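Local coordinates for protein diguanylate cyclase (Marinobacter aquaeolei VT8, PDB 3IGN) that probably catalyses, through its GGDEF domain, the condensation of two GTP molecules into 3',3'-c-di-GMP with release of two diphosphates, at residues 23-34 and 137-148. Residues are numbered along the deposited sequence; the frame is centred on the assembly and turned at random.
Sequences ENLVDAEYERFR and LTETPENYMQWM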
loop_
_atom_site.group_PDB
_atom_site.type_symbol
_atom_site.label_atom_id
_atom_site.label_comp_id
_atom_site.label_asym_id
_atom_site.label_seq_id
_atom_site.Cartn_x
_atom_site.Cartn_y
_atom_site.Cartn_z
ATOM N N GLU A 23 -8.138 -4.939 -7.334
ATOM C CA GLU A 23 -8.916 -5.952 -6.625
ATOM C C GLU A 23 -9.096 -7.212 -7.465
ATOM O O GLU A 23 -9.109 -8.326 -6.934
ATOM C CB GLU A 23 -10.288 -5.407 -6.207
ATOM C CG GLU A 23 -10.259 -4.662 -4.870
ATOM C CD GLU A 23 -11.643 -4.300 -4.350
ATOM O OE1 GLU A 23 -12.625 -4.968 -4.731
ATOM O OE2 GLU A 23 -11.742 -3.353 -3.543
ATOM N N ASN A 24 -9.252 -7.047 -8.774
ATOM C CA ASN A 24 -9.404 -8.205 -9.644
ATOM C C ASN A 24 -8.129 -9.048 -9.573
ATOM O O ASN A 24 -8.187 -10.279 -9.627
ATOM C CB ASN A 24 -9.672 -7.765 -11.087
ATOM C CG ASN A 24 -9.764 -8.938 -12.046
ATOM O OD1 ASN A 24 -8.796 -9.272 -12.730
ATOM N ND2 ASN A 24 -10.926 -9.583 -12.084
ATOM N N LEU A 25 -6.982 -8.377 -9.449
ATOM C CA LEU A 25 -5.684 -9.056 -9.347
ATOM C C LEU A 25 -5.542 -9.735 -7.986
ATOM O O LEU A 25 -4.981 -10.833 -7.879
ATOM C CB LEU A 25 -4.542 -8.057 -9.561
ATOM C CG LEU A 25 -3.885 -8.014 -10.952
ATOM C CD1 LEU A 25 -4.917 -8.205 -12.036
ATOM C CD2 LEU A 25 -3.136 -6.705 -11.128
ATOM N N VAL A 26 -6.043 -9.083 -6.942
ATOM C CA VAL A 26 -6.010 -9.679 -5.602
ATOM C C VAL A 26 -6.828 -10.968 -5.628
ATOM O O VAL A 26 -6.415 -11.997 -5.097
ATOM C CB VAL A 26 -6.635 -8.738 -4.540
ATOM C CG1 VAL A 26 -6.728 -9.449 -3.195
ATOM C CG2 VAL A 26 -5.788 -7.491 -4.396
ATOM N N ASP A 27 -8.000 -10.903 -6.245
ATOM C CA ASP A 27 -8.875 -12.062 -6.347
ATOM C C ASP A 27 -8.188 -13.170 -7.148
ATOM O O ASP A 27 -8.288 -14.351 -6.794
ATOM C CB ASP A 27 -10.203 -11.655 -7.002
ATOM C CG ASP A 27 -11.230 -12.779 -7.014
ATOM O OD1 ASP A 27 -11.150 -13.691 -6.163
ATOM O OD2 ASP A 27 -12.136 -12.738 -7.870
ATOM N N ALA A 28 -7.478 -12.796 -8.209
ATOM C CA ALA A 28 -6.781 -13.783 -9.033
ATOM C C ALA A 28 -5.682 -14.466 -8.226
ATOM O O ALA A 28 -5.508 -15.690 -8.307
ATOM C CB ALA A 28 -6.190 -13.120 -10.268
ATOM N N GLU A 29 -4.940 -13.687 -7.441
ATOM C CA GLU A 29 -3.875 -14.273 -6.629
ATOM C C GLU A 29 -4.461 -15.174 -5.538
ATOM O O GLU A 29 -3.891 -16.217 -5.210
ATOM C CB GLU A 29 -3.007 -13.180 -6.011
ATOM C CG GLU A 29 -1.734 -13.694 -5.311
ATOM C CD GLU A 29 -0.738 -14.355 -6.262
ATOM O OE1 GLU A 29 -0.620 -13.924 -7.426
ATOM O OE2 GLU A 29 -0.039 -15.294 -5.839
ATOM N N TYR A 30 -5.604 -14.772 -4.985
ATOM C CA TYR A 30 -6.285 -15.555 -3.955
ATOM C C TYR A 30 -6.662 -16.935 -4.500
ATOM O O TYR A 30 -6.427 -17.955 -3.848
ATOM C CB TYR A 30 -7.558 -14.827 -3.481
ATOM C CG TYR A 30 -8.410 -15.636 -2.533
ATOM C CD1 TYR A 30 -8.096 -15.713 -1.174
ATOM C CD2 TYR A 30 -9.501 -16.365 -2.997
ATOM C CE1 TYR A 30 -8.842 -16.502 -0.302
ATOM C CE2 TYR A 30 -10.255 -17.163 -2.135
ATOM C CZ TYR A 30 -9.914 -17.228 -0.790
ATOM O OH TYR A 30 -10.612 -18.054 0.057
ATOM N N GLU A 31 -7.249 -16.976 -5.694
ATOM C CA GLU A 31 -7.636 -18.259 -6.290
ATOM C C GLU A 31 -6.421 -19.102 -6.664
ATOM O O GLU A 31 -6.481 -20.335 -6.619
ATOM C CB GLU A 31 -8.526 -18.044 -7.522
ATOM C CG GLU A 31 -9.942 -17.596 -7.194
ATOM C CD GLU A 31 -10.704 -18.607 -6.339
ATOM O OE1 GLU A 31 -10.367 -19.817 -6.371
ATOM O OE2 GLU A 31 -11.652 -18.196 -5.645
ATOM N N ARG A 32 -5.318 -18.450 -7.026
ATOM C CA ARG A 32 -4.094 -19.166 -7.367
ATOM C C ARG A 32 -3.603 -19.854 -6.097
ATOM O O ARG A 32 -3.187 -21.012 -6.128
ATOM C CB ARG A 32 -3.027 -18.203 -7.889
ATOM C CG ARG A 32 -1.756 -18.886 -8.409
ATOM C CD ARG A 32 -0.848 -17.876 -9.125
ATOM N NE ARG A 32 0.445 -18.450 -9.503
ATOM C CZ ARG A 32 1.094 -18.144 -10.619
ATOM N NH1 ARG A 32 0.570 -17.267 -11.470
ATOM N NH2 ARG A 32 2.248 -18.734 -10.909
ATOM N N PHE A 33 -3.681 -19.137 -4.977
ATOM C CA PHE A 33 -3.284 -19.691 -3.682
ATOM C C PHE A 33 -4.188 -20.865 -3.278
ATOM O O PHE A 33 -3.702 -21.899 -2.815
ATOM C CB PHE A 33 -3.368 -18.622 -2.582
ATOM C CG PHE A 33 -3.266 -19.192 -1.181
ATOM C CD1 PHE A 33 -2.018 -19.406 -0.587
ATOM C CD2 PHE A 33 -4.416 -19.567 -0.484
ATOM C CE1 PHE A 33 -1.918 -19.988 0.680
ATOM C CE2 PHE A 33 -4.330 -20.154 0.783
ATOM C CZ PHE A 33 -3.080 -20.363 1.365
ATOM N N ARG A 34 -5.499 -20.698 -3.423
ATOM C CA ARG A 34 -6.426 -21.763 -3.050
ATOM C C ARG A 34 -6.110 -23.037 -3.816
ATOM O O ARG A 34 -6.340 -24.143 -3.337
ATOM C CB ARG A 34 -7.876 -21.349 -3.327
ATOM C CG ARG A 34 -8.406 -20.260 -2.408
ATOM C CD ARG A 34 -8.303 -20.644 -0.930
ATOM N NE ARG A 34 -9.163 -21.779 -0.574
ATOM C CZ ARG A 34 -9.301 -22.227 0.669
ATOM N NH1 ARG A 34 -8.640 -21.637 1.656
ATOM N NH2 ARG A 34 -10.090 -23.263 0.924
ATOM N N LEU A 137 -1.425 -14.662 3.161
ATOM C CA LEU A 137 -2.624 -15.455 2.984
ATOM C C LEU A 137 -2.503 -16.856 3.572
ATOM O O LEU A 137 -1.528 -17.560 3.324
ATOM C CB LEU A 137 -2.957 -15.541 1.492
ATOM C CG LEU A 137 -4.229 -16.274 1.053
ATOM C CD1 LEU A 137 -5.456 -15.704 1.748
ATOM C CD2 LEU A 137 -4.368 -16.154 -0.467
ATOM N N THR A 138 -3.496 -17.237 4.371
ATOM C CA THR A 138 -3.553 -18.564 4.982
ATOM C C THR A 138 -4.807 -19.221 4.410
ATOM O O THR A 138 -5.489 -18.637 3.573
ATOM C CB THR A 138 -3.710 -18.485 6.513
ATOM O OG1 THR A 138 -5.048 -18.085 6.837
ATOM C CG2 THR A 138 -2.736 -17.484 7.095
ATOM N N GLU A 139 -5.118 -20.436 4.848
ATOM C CA GLU A 139 -6.310 -21.114 4.354
ATOM C C GLU A 139 -7.595 -20.571 4.979
ATOM O O GLU A 139 -8.688 -20.897 4.530
ATOM C CB GLU A 139 -6.232 -22.619 4.647
ATOM C CG GLU A 139 -5.241 -23.390 3.791
ATOM C CD GLU A 139 -5.311 -24.886 4.047
ATOM O OE1 GLU A 139 -6.347 -25.339 4.581
ATOM O OE2 GLU A 139 -4.348 -25.606 3.705
ATOM N N THR A 140 -7.476 -19.732 6.002
ATOM C CA THR A 140 -8.676 -19.235 6.666
ATOM C C THR A 140 -9.605 -18.318 5.864
ATOM O O THR A 140 -10.791 -18.612 5.743
ATOM C CB THR A 140 -8.315 -18.578 8.005
ATOM O OG1 THR A 140 -7.523 -19.498 8.769
ATOM C CG2 THR A 140 -9.575 -18.248 8.802
ATOM N N PRO A 141 -9.092 -17.209 5.297
ATOM C CA PRO A 141 -9.976 -16.318 4.524
ATOM C C PRO A 141 -10.779 -17.095 3.485
ATOM O O PRO A 141 -10.202 -17.852 2.710
ATOM C CB PRO A 141 -8.998 -15.340 3.876
ATOM C CG PRO A 141 -7.890 -15.262 4.879
ATOM C CD PRO A 141 -7.706 -16.711 5.289
ATOM N N GLU A 142 -12.097 -16.896 3.440
ATOM C CA GLU A 142 -12.929 -17.635 2.485
ATOM C C GLU A 142 -13.126 -16.974 1.118
ATOM O O GLU A 142 -13.762 -17.547 0.223
ATOM C CB GLU A 142 -14.284 -17.941 3.117
ATOM C CG GLU A 142 -14.150 -18.510 4.522
ATOM C CD GLU A 142 -15.349 -19.325 4.948
ATOM O OE1 GLU A 142 -16.428 -19.176 4.340
ATOM O OE2 GLU A 142 -15.215 -20.109 5.905
ATOM N N ASN A 143 -12.615 -15.760 0.972
ATOM C CA ASN A 143 -12.668 -15.043 -0.298
ATOM C C ASN A 143 -11.601 -13.949 -0.212
ATOM O O ASN A 143 -11.077 -13.669 0.869
ATOM C CB ASN A 143 -14.066 -14.468 -0.573
ATOM C CG ASN A 143 -14.528 -13.519 0.495
ATOM O OD1 ASN A 143 -13.853 -12.547 0.802
ATOM N ND2 ASN A 143 -15.695 -13.787 1.061
ATOM N N TYR A 144 -11.273 -13.324 -1.336
ATOM C CA TYR A 144 -10.209 -12.329 -1.331
ATOM C C TYR A 144 -10.463 -11.117 -0.459
ATOM O O TYR A 144 -9.523 -10.464 -0.017
ATOM C CB TYR A 144 -9.884 -11.867 -2.751
ATOM C CG TYR A 144 -10.788 -10.786 -3.297
ATOM C CD1 TYR A 144 -12.014 -11.095 -3.885
ATOM C CD2 TYR A 144 -10.405 -9.449 -3.234
ATOM C CE1 TYR A 144 -12.836 -10.093 -4.404
ATOM C CE2 TYR A 144 -11.214 -8.442 -3.742
ATOM C CZ TYR A 144 -12.427 -8.770 -4.327
ATOM O OH TYR A 144 -13.220 -7.771 -4.842
HETATM N N MSE A 145 -11.728 -10.815 -0.202
HETATM C CA MSE A 145 -12.038 -9.649 0.604
HETATM C C MSE A 145 -11.730 -9.879 2.075
HETATM O O MSE A 145 -11.367 -8.947 2.783
HETATM C CB MSE A 145 -13.491 -9.246 0.385
HETATM C CG MSE A 145 -13.724 -8.855 -1.055
HETATM SE SE MSE A 145 -15.453 -8.109 -1.360
HETATM C CE MSE A 145 -15.105 -6.346 -0.647
ATOM N N GLN A 146 -11.845 -11.121 2.529
ATOM C CA GLN A 146 -11.524 -11.432 3.920
ATOM C C GLN A 146 -10.007 -11.361 4.106
ATOM O O GLN A 146 -9.517 -11.097 5.201
ATOM C CB GLN A 146 -12.081 -12.814 4.294
ATOM C CG GLN A 146 -13.601 -12.802 4.459
ATOM C CD GLN A 146 -14.182 -14.168 4.775
ATOM O OE1 GLN A 146 -13.466 -15.081 5.194
ATOM N NE2 GLN A 146 -15.491 -14.313 4.583
ATOM N N TRP A 147 -9.271 -11.588 3.019
ATOM C CA TRP A 147 -7.814 -11.504 3.032
ATOM C C TRP A 147 -7.459 -10.015 3.151
ATOM O O TRP A 147 -6.605 -9.620 3.948
ATOM C CB TRP A 147 -7.256 -12.095 1.724
ATOM C CG TRP A 147 -5.761 -12.019 1.562
ATOM C CD1 TRP A 147 -4.823 -11.909 2.554
ATOM C CD2 TRP A 147 -5.032 -12.115 0.333
ATOM N NE1 TRP A 147 -3.557 -11.930 2.018
ATOM C CE2 TRP A 147 -3.655 -12.059 0.658
ATOM C CE3 TRP A 147 -5.409 -12.241 -1.014
ATOM C CZ2 TRP A 147 -2.647 -12.128 -0.317
ATOM C CZ3 TRP A 147 -4.395 -12.309 -1.990
ATOM C CH2 TRP A 147 -3.038 -12.252 -1.629
HETATM N N MSE A 148 -8.128 -9.192 2.355
HETATM C CA MSE A 148 -7.889 -7.759 2.395
HETATM C C MSE A 148 -8.222 -7.217 3.786
HETATM O O MSE A 148 -7.558 -6.300 4.285
HETATM C CB MSE A 148 -8.743 -7.059 1.337
HETATM C CG MSE A 148 -8.288 -7.329 -0.082
HETATM SE SE MSE A 148 -9.297 -6.281 -1.365
HETATM C CE MSE A 148 -9.048 -4.550 -0.555
HETATM O O HOH W 1 -12.665 -14.450 -3.630
HETATM O O HOH W 2 -7.744 -18.915 1.922
HETATM O O HOH W 3 -9.475 -24.079 3.801
#
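Pro141 O is gripped twice: Tyr30 OH donates to it at 2.7 Å, tilted from the carbonyl plane, and a water donates to it as well. That water also accepts from Arg34 NH1 and donates to Thr138 O, while Arg34 NH1 bonds Glu139 O directly at 3.0 Å, so three loop carbonyls, those of Thr138, Glu139 and Pro141, are tied to helix 19-36 by polar bonds. The Tyr30 ring lies under the start of helix 144-160, with Tyr144 N 3.7 Å above its centre and the Arg34 CG methylene on the opposite face. A phenylalanine here would remove the hydroxyl and would probably leave Pro141 O with the water but without its direct protein donor. Leu137 CG sits 3.8 Å from the centroid of the Phe33 ring, 17° off its normal, a CH-pi contact. Tyr144, its CG set between the backbone N and the carbonyl carbon (chi1 83°), which lays the ring along helix 19-36 toward Glu23, fits as a knob among Glu23, Val26, Asp27 and Tyr30; its OH donates to Glu23 OE1 at 2.9 Å. Val26 CG1 reaches Trp147 CE3 at 3.8 Å, and Trp147 NE1 bonds Ala135 O. The helix segments cross at 105°, 9.7 Å apart, joining two helices packed against the central sheet of the GGDEF domain, the nucleotide-cyclase-like α/β fold.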